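Local coordinates for QdtA (Thermoanaerobacterium thermosaccharolyticum, PDB 4ZU5), which is a small beta-sandwich protein of the cupin clan, with a WxcM-like domain, and binds thymidine in this structure, at residues N4-K9 against G88-P93; Y38-D43 against G105-V110; G49-K54 against V95-F100. All blocks are in the same frame, centred on the assembly; numbering follows the deposited sequence.

Contact 1 of 3, residues N4-K9 against G88-P93; sequences NVALIK and GLYIGP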
# COMPACT_ATOMS: atom_id res chain seq x y z
N ASN A 4 3.54 19.93 -10.90
CA ASN A 4 3.74 19.24 -9.64
C ASN A 4 2.95 17.93 -9.55
O ASN A 4 2.63 17.43 -8.46
CB ASN A 4 3.49 20.13 -8.42
CG ASN A 4 4.43 21.33 -8.35
OD1 ASN A 4 5.25 21.62 -9.27
ND2 ASN A 4 4.36 22.01 -7.22
N VAL A 5 2.69 17.37 -10.71
CA VAL A 5 1.93 16.14 -10.84
C VAL A 5 2.52 15.26 -11.92
O VAL A 5 2.95 15.79 -12.94
CB VAL A 5 0.46 16.49 -11.16
CG1 VAL A 5 -0.36 15.23 -11.42
CG2 VAL A 5 -0.14 17.22 -9.99
N ALA A 6 2.48 13.94 -11.76
CA ALA A 6 2.91 13.02 -12.81
C ALA A 6 2.23 11.69 -12.62
O ALA A 6 1.89 11.32 -11.51
CB ALA A 6 4.40 12.77 -12.84
N LEU A 7 2.15 11.00 -13.73
CA LEU A 7 1.86 9.58 -13.76
C LEU A 7 3.13 8.79 -13.80
O LEU A 7 3.95 8.89 -14.74
CB LEU A 7 0.96 9.25 -14.93
CG LEU A 7 -0.43 9.81 -14.74
CD1 LEU A 7 -1.12 9.73 -16.10
CD2 LEU A 7 -1.26 9.09 -13.70
N ILE A 8 3.24 7.87 -12.87
CA ILE A 8 4.40 7.04 -12.75
C ILE A 8 4.03 5.58 -13.03
O ILE A 8 3.01 5.10 -12.55
CB ILE A 8 4.95 7.11 -11.34
CG1 ILE A 8 5.63 8.45 -11.09
CG2 ILE A 8 6.04 6.06 -11.17
CD1 ILE A 8 6.02 8.49 -9.61
N LYS A 9 4.84 4.91 -13.82
CA LYS A 9 4.52 3.55 -14.21
C LYS A 9 5.41 2.61 -13.44
O LYS A 9 6.61 2.78 -13.36
CB LYS A 9 4.68 3.36 -15.74
CG LYS A 9 4.39 1.95 -16.26
CD LYS A 9 2.88 1.78 -16.37
CE LYS A 9 2.49 0.49 -17.05
NZ LYS A 9 2.87 -0.62 -16.17
N GLY A 88 0.93 4.97 -10.73
CA GLY A 88 0.78 5.86 -9.59
C GLY A 88 0.66 7.31 -10.03
O GLY A 88 1.27 7.72 -11.04
N LEU A 89 -0.05 8.08 -9.21
CA LEU A 89 -0.20 9.52 -9.43
C LEU A 89 0.64 10.22 -8.37
O LEU A 89 0.29 10.26 -7.19
CB LEU A 89 -1.67 9.94 -9.38
CG LEU A 89 -1.95 11.44 -9.55
CD1 LEU A 89 -1.67 11.80 -10.99
CD2 LEU A 89 -3.41 11.68 -9.22
N TYR A 90 1.73 10.80 -8.83
CA TYR A 90 2.58 11.63 -7.97
C TYR A 90 1.98 12.99 -7.87
O TYR A 90 1.65 13.63 -8.88
CB TYR A 90 3.95 11.79 -8.61
CG TYR A 90 4.83 12.85 -7.96
CD1 TYR A 90 5.35 12.69 -6.69
CD2 TYR A 90 5.04 14.06 -8.58
CE1 TYR A 90 6.04 13.73 -6.07
CE2 TYR A 90 5.75 15.09 -7.98
CZ TYR A 90 6.28 14.91 -6.73
OH TYR A 90 7.00 15.98 -6.17
N ILE A 91 1.90 13.46 -6.64
CA ILE A 91 1.41 14.79 -6.37
C ILE A 91 2.36 15.49 -5.44
O ILE A 91 2.48 15.13 -4.29
CB ILE A 91 0.00 14.81 -5.71
CG1 ILE A 91 -0.99 14.06 -6.59
CG2 ILE A 91 -0.47 16.24 -5.48
CD1 ILE A 91 -2.33 13.81 -5.93
N GLY A 92 2.96 16.56 -5.93
CA GLY A 92 3.82 17.39 -5.16
C GLY A 92 3.15 18.51 -4.39
O GLY A 92 1.96 18.48 -4.19
N PRO A 93 3.95 19.42 -3.83
CA PRO A 93 3.46 20.50 -2.98
C PRO A 93 2.53 21.45 -3.72
O PRO A 93 2.69 21.69 -4.94
CB PRO A 93 4.73 21.22 -2.58
CG PRO A 93 5.69 20.08 -2.43
CD PRO A 93 5.41 19.29 -3.69

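Contact 2 of 3, residues Y38-D43 against G105-V110; sequences YITKVD and GCVLLV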
# COMPACT_ATOMS: atom_id res chain seq x y z
N TYR A 38 -4.54 3.92 3.36
CA TYR A 38 -5.40 3.47 2.29
C TYR A 38 -6.88 3.72 2.62
O TYR A 38 -7.26 3.69 3.83
CB TYR A 38 -5.19 1.97 2.00
CG TYR A 38 -4.84 1.13 3.20
CD1 TYR A 38 -5.83 0.50 3.93
CD2 TYR A 38 -3.50 0.86 3.54
CE1 TYR A 38 -5.54 -0.28 5.04
CE2 TYR A 38 -3.21 0.05 4.63
CZ TYR A 38 -4.24 -0.50 5.38
OH TYR A 38 -4.02 -1.35 6.45
N ILE A 39 -7.67 3.92 1.56
CA ILE A 39 -9.07 4.29 1.66
C ILE A 39 -9.92 3.22 1.01
O ILE A 39 -9.67 2.79 -0.12
CB ILE A 39 -9.31 5.68 1.03
CG1 ILE A 39 -8.56 6.72 1.86
CG2 ILE A 39 -10.79 6.02 1.00
CD1 ILE A 39 -8.20 7.97 1.11
N THR A 40 -10.89 2.72 1.77
CA THR A 40 -11.77 1.66 1.30
C THR A 40 -13.22 2.00 1.73
O THR A 40 -13.48 2.90 2.52
CB THR A 40 -11.40 0.32 1.96
OG1 THR A 40 -11.49 0.48 3.39
CG2 THR A 40 -9.98 -0.13 1.56
N LYS A 41 -14.15 1.31 1.09
CA LYS A 41 -15.55 1.29 1.48
C LYS A 41 -16.15 2.69 1.35
O LYS A 41 -16.96 3.11 2.17
CB LYS A 41 -15.72 0.61 2.87
CG LYS A 41 -15.36 -0.87 2.84
CD LYS A 41 -15.55 -1.62 4.16
CE LYS A 41 -14.42 -1.33 5.15
NZ LYS A 41 -13.02 -1.55 4.63
N VAL A 42 -15.81 3.42 0.29
CA VAL A 42 -16.35 4.77 0.09
C VAL A 42 -17.65 4.69 -0.70
O VAL A 42 -17.69 4.06 -1.78
CB VAL A 42 -15.42 5.68 -0.70
CG1 VAL A 42 -16.07 7.02 -0.95
CG2 VAL A 42 -14.09 5.82 0.01
N ASP A 43 -18.68 5.34 -0.19
CA ASP A 43 -19.97 5.32 -0.89
C ASP A 43 -19.88 6.04 -2.23
O ASP A 43 -19.14 7.03 -2.39
CB ASP A 43 -21.07 5.93 -0.03
CG ASP A 43 -21.51 4.97 1.08
OD1 ASP A 43 -21.92 5.44 2.16
OD2 ASP A 43 -21.41 3.74 0.87
N GLY A 105 -15.89 -1.72 -4.10
CA GLY A 105 -14.65 -2.50 -3.95
C GLY A 105 -13.38 -1.67 -4.15
O GLY A 105 -12.28 -2.20 -4.04
N CYS A 106 -13.49 -0.37 -4.41
CA CYS A 106 -12.29 0.44 -4.69
C CYS A 106 -11.34 0.47 -3.50
O CYS A 106 -11.77 0.59 -2.35
CB CYS A 106 -12.67 1.86 -5.01
SG CYS A 106 -11.31 2.93 -5.57
N VAL A 107 -10.05 0.51 -3.80
CA VAL A 107 -9.02 0.63 -2.78
C VAL A 107 -8.02 1.65 -3.30
O VAL A 107 -7.46 1.42 -4.38
CB VAL A 107 -8.21 -0.66 -2.65
CG1 VAL A 107 -7.03 -0.43 -1.76
CG2 VAL A 107 -9.05 -1.83 -2.15
N LEU A 108 -7.87 2.74 -2.60
CA LEU A 108 -6.90 3.80 -2.96
C LEU A 108 -5.76 3.74 -1.91
O LEU A 108 -6.02 3.92 -0.72
CB LEU A 108 -7.60 5.13 -2.82
CG LEU A 108 -6.77 6.37 -3.21
CD1 LEU A 108 -6.09 6.18 -4.56
CD2 LEU A 108 -7.54 7.69 -3.16
N LEU A 109 -4.53 3.54 -2.38
CA LEU A 109 -3.35 3.49 -1.54
C LEU A 109 -2.58 4.79 -1.74
O LEU A 109 -2.44 5.26 -2.87
CB LEU A 109 -2.46 2.34 -1.98
CG LEU A 109 -1.10 2.26 -1.32
CD1 LEU A 109 -1.34 1.90 0.15
CD2 LEU A 109 -0.27 1.18 -1.98
N VAL A 110 -2.07 5.35 -0.65
CA VAL A 110 -1.25 6.53 -0.75
C VAL A 110 0.07 6.24 -0.06
O VAL A 110 0.09 5.76 1.04
CB VAL A 110 -1.95 7.73 -0.07
CG1 VAL A 110 -1.10 9.00 -0.12
CG2 VAL A 110 -3.35 7.92 -0.70
O HOH W 1 -13.57 -0.80 -0.87
O HOH W 2 -13.63 2.96 -1.79

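Contact 3 of 3, residues G49-K54 against V95-F100; sequences GYHSHK and VWREMF. Unlike the reference sequence in segment 49-54: Ser-52 (reference Ala). Unlike the reference sequence in segment 95-100: Val-95 (reference Leu).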
# COMPACT_ATOMS: atom_id res chain seq x y z
N GLY A 49 -11.22 14.23 0.45
CA GLY A 49 -9.99 14.99 0.19
C GLY A 49 -10.16 16.44 0.62
O GLY A 49 -10.25 16.73 1.80
N TYR A 50 -10.19 17.37 -0.33
CA TYR A 50 -10.31 18.79 -0.07
C TYR A 50 -9.12 19.25 0.76
O TYR A 50 -9.30 19.82 1.84
CB TYR A 50 -11.62 19.15 0.67
CG TYR A 50 -12.89 18.80 -0.10
CD1 TYR A 50 -13.39 19.61 -1.11
CD2 TYR A 50 -13.60 17.65 0.22
CE1 TYR A 50 -14.57 19.30 -1.78
CE2 TYR A 50 -14.78 17.34 -0.42
CZ TYR A 50 -15.24 18.16 -1.42
OH TYR A 50 -16.35 17.75 -2.09
N HIS A 51 -7.91 19.09 0.23
CA HIS A 51 -6.73 19.57 0.94
C HIS A 51 -5.52 19.64 0.03
O HIS A 51 -5.57 19.21 -1.13
CB HIS A 51 -6.46 18.70 2.19
CG HIS A 51 -5.93 17.33 1.87
ND1 HIS A 51 -6.76 16.25 1.68
CD2 HIS A 51 -4.67 16.89 1.66
CE1 HIS A 51 -6.03 15.19 1.36
NE2 HIS A 51 -4.77 15.56 1.33
N SER A 52 -4.50 20.31 0.53
CA SER A 52 -3.21 20.35 -0.08
C SER A 52 -2.10 20.27 0.99
O SER A 52 -2.37 20.11 2.19
CB SER A 52 -3.06 21.63 -0.90
OG SER A 52 -1.84 21.63 -1.65
N HIS A 53 -0.85 20.37 0.55
CA HIS A 53 0.29 20.43 1.47
C HIS A 53 1.35 21.34 0.96
O HIS A 53 1.48 21.50 -0.25
CB HIS A 53 0.95 19.07 1.54
CG HIS A 53 0.03 18.00 1.96
ND1 HIS A 53 -0.18 17.71 3.29
CD2 HIS A 53 -0.81 17.21 1.26
CE1 HIS A 53 -1.06 16.72 3.38
NE2 HIS A 53 -1.45 16.40 2.17
N LYS A 54 2.19 21.82 1.86
CA LYS A 54 3.36 22.61 1.44
C LYS A 54 4.63 21.78 1.22
O LYS A 54 5.48 22.13 0.41
CB LYS A 54 3.70 23.72 2.44
CG LYS A 54 2.57 24.66 2.86
CD LYS A 54 1.83 24.23 4.15
CE LYS A 54 2.33 24.87 5.45
NZ LYS A 54 1.78 26.25 5.62
N VAL A 95 -0.65 21.36 -4.56
CA VAL A 95 -1.68 20.97 -5.46
C VAL A 95 -2.88 20.60 -4.61
O VAL A 95 -2.74 19.87 -3.65
CB VAL A 95 -1.25 19.75 -6.26
CG1 VAL A 95 -2.40 19.21 -7.09
CG2 VAL A 95 -0.06 20.09 -7.18
N TRP A 96 -4.07 21.14 -4.93
CA TRP A 96 -5.28 20.83 -4.17
C TRP A 96 -5.89 19.60 -4.78
O TRP A 96 -6.01 19.47 -6.01
CB TRP A 96 -6.28 22.03 -4.27
CG TRP A 96 -7.60 21.89 -3.54
CD1 TRP A 96 -8.75 21.41 -4.05
CD2 TRP A 96 -7.91 22.30 -2.21
NE1 TRP A 96 -9.76 21.44 -3.12
CE2 TRP A 96 -9.28 22.00 -1.98
CE3 TRP A 96 -7.18 22.81 -1.16
CZ2 TRP A 96 -9.91 22.21 -0.76
CZ3 TRP A 96 -7.81 23.09 0.03
CH2 TRP A 96 -9.17 22.75 0.23
N ARG A 97 -6.38 18.71 -3.94
CA ARG A 97 -7.07 17.58 -4.51
C ARG A 97 -8.33 17.13 -3.80
O ARG A 97 -8.49 17.35 -2.60
CB ARG A 97 -6.13 16.40 -4.74
CG ARG A 97 -5.98 15.46 -3.57
CD ARG A 97 -5.48 16.23 -2.37
NE ARG A 97 -4.25 16.98 -2.60
CZ ARG A 97 -3.03 16.49 -2.38
NH1 ARG A 97 -2.89 15.23 -2.00
NH2 ARG A 97 -1.96 17.27 -2.53
N GLU A 98 -9.19 16.54 -4.61
CA GLU A 98 -10.44 15.87 -4.18
C GLU A 98 -10.56 14.55 -4.92
O GLU A 98 -10.05 14.36 -6.02
CB GLU A 98 -11.62 16.80 -4.52
CG GLU A 98 -11.54 18.15 -3.84
CD GLU A 98 -12.42 19.21 -4.46
OE1 GLU A 98 -13.24 18.83 -5.31
OE2 GLU A 98 -12.27 20.38 -4.08
N MET A 99 -11.23 13.59 -4.30
CA MET A 99 -11.37 12.29 -4.88
C MET A 99 -12.84 11.87 -4.88
O MET A 99 -13.54 12.12 -3.91
CB MET A 99 -10.58 11.27 -4.05
CG MET A 99 -9.07 11.52 -3.96
SD MET A 99 -8.61 12.49 -2.55
CE MET A 99 -8.41 11.15 -1.38
N PHE A 100 -13.27 11.23 -5.94
CA PHE A 100 -14.71 10.96 -6.12
C PHE A 100 -14.98 9.83 -7.10
O PHE A 100 -14.05 9.32 -7.74
CB PHE A 100 -15.42 12.28 -6.48
CG PHE A 100 -15.12 12.76 -7.88
CD1 PHE A 100 -15.95 12.43 -8.94
CD2 PHE A 100 -13.99 13.50 -8.13
CE1 PHE A 100 -15.68 12.86 -10.23
CE2 PHE A 100 -13.71 13.93 -9.42
CZ PHE A 100 -14.53 13.58 -10.47

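Contact 1 of 3, residues N4-K9 against G88-P93
Tyr-90 lies along the edge strand 5-9, across from Ala-6. Its CB rests 4.0 Å from CD1 of Ile-8 and also meets the carbonyl O of Ala-6. CG is anti to the backbone N (chi1 168°), which carries the ring back past Ala-6 toward Asn-4. There CD2 comes near Ala-6 N, which lies at the ring edge, and Tyr-90 CE2 is 3.9 Å from Asn-4 O. At the tip, OH is hydrogen-bonded to ND1 of His-57.

The backbones pair antiparallel. Ala-6 with Tyr-90 and Ile-8 with Gly-88 are hydrogen-bonded pairs; the Ile-8 N to Gly-88 O bond is 2.7 Å. Asn-4 extends the pairing beyond the strand. Its O accepts from Gly-92 N, and its ND2 gives a 2.8 Å bond to Pro-93 O, in the plane of both groups.

On the face opposite Tyr-90 and Ile-8, Leu-89 CD1 sits between two side chains, 3.7 Å from Val-5 CG1 and 3.9 Å from Leu-7 CD2.

Strand 5-9 is the outermost strand of its sheet within the chain. Strand 87-91 separates it from strand 58-64, and Val-5, Leu-89 and Ile-91 pack on strand 67-73 of the facing sheet.

Contact 2 of 3, residues Y38-D43 against G105-V110
Cys-106 meets the turn after strand 35-40 through two waters. Its carbonyl O accepts from both. One water lies 2.7 Å from Cys-106 O and accepts from Lys-41 N. The other accepts from Val-42 N. The waters thus carry the link past the point where direct backbone pairing stops.

At Val-107 the contact is between side chains. Its CG2 lies 4.2 Å from Thr-40 CG2, and the two side chains run side by side, pointing the same way. Thr-40 OG1 lies between backbone N and carbonyl carbon (chi1 58°), with CG2 anti to the carbonyl carbon. This turn puts CG2 beside Val-107 and OG1 by Lys-41 NZ, from which it accepts a bond.

Leu-108 makes both direct bonds of the contact. Its N donates to Ile-39 O at 3.1 Å, and its O accepts from Ile-39 N at 2.8 Å. The CB atoms of Ile-39 and Leu-108 are 4.2 Å apart, on the face turned to Met-99 of the other sheet. Leu-108 O also takes a CA-H...O contact, 3.1 Å from Tyr-38 CA.

Leu-109 stands on the opposite face. Its CD1 meets the edge of the Tyr-38 ring at CD2, 4.2 Å away. The ring then leads away from Leu-109, and its OH bonds to Pro-85 O of the second subunit. Val-110 continues the strand, with a backbone bond to Tyr-37.

Strand 35-40 is the outermost of its sheet within the chain, but residues 38-40 pair antiparallel with a strand of the second subunit. This is a sheet continued across a dimer interface, built here on the cupin-type beta sandwich.

Contact 3 of 3, residues G49-K54 against V95-F100
Backbone bonds join His-51 and Arg-97: Arg-97 N donates to His-51 O at 3.0 Å. Arg-97 O receives two weak bonds, from Tyr-50 N and His-51 N. Two residues therefore face one, a G1 beta bulge. Tyr-50 takes the left-handed first position (phi 61°) and His-51 the second. Gly-49, just before, also has a positive phi, and its CA lies 4.0 Å from Met-99 SD.

Side-chain polar groups add to this. Arg-97 NH2 donates to Val-95 O at 2.9 Å, and Ser-52 OG makes a weak bond to the same O. Arg-97 NH1 binds Gln-58. Trp-96 NE1 donates to Glu-98 OE2, 2.9 Å, and Glu-98 OE1 forms a salt bridge with Arg-70. The bulge lies in a sheet of the cupin-type sandwich, beside the thymidine pocket: the ring of the pocket residue Tyr-121 meets those of His-51 and His-53.

Arg-97 CG sits between backbone N and carbonyl carbon (chi1 88°), and the chain bends at the next two torsions. This puts Arg-97 CD over one face of the His-51 ring, a CH-pi contact 4.0 Å from its centroid. Glu-98 CG makes another CH-pi contact over a face of the Tyr-50 ring. Trp-96 lays a face on the Tyr-50 to His-51 backbone, with CZ2 3.4 Å from Tyr-50 C.

How the contacts relate
Contacts 1 and 2 belong to the same five-stranded sheet, each joining an outermost strand to its neighbour, at opposite sides of the sheet. Contact 3 belongs to the facing sheet. Contact 1 is partly buried and mostly regular backbone pairing with aliphatic packing. Contact 2 is buried; the second subunit covers its edge, and waters bridge its end. Contact 3 is also buried but richer in polar and aromatic groups. Contacts 2 and 3 each have a side chain about 7 Å from a thymidine (Ile-39, His-51); contact 1 lies farther, about 13 Å from Ile-91. Contacts 2 and 3 meet where Met-99 CE touches Ile-39 CD1 and Leu-108 CD2. Contact 1 meets contact 3 where Ile-91 packs on Arg-97.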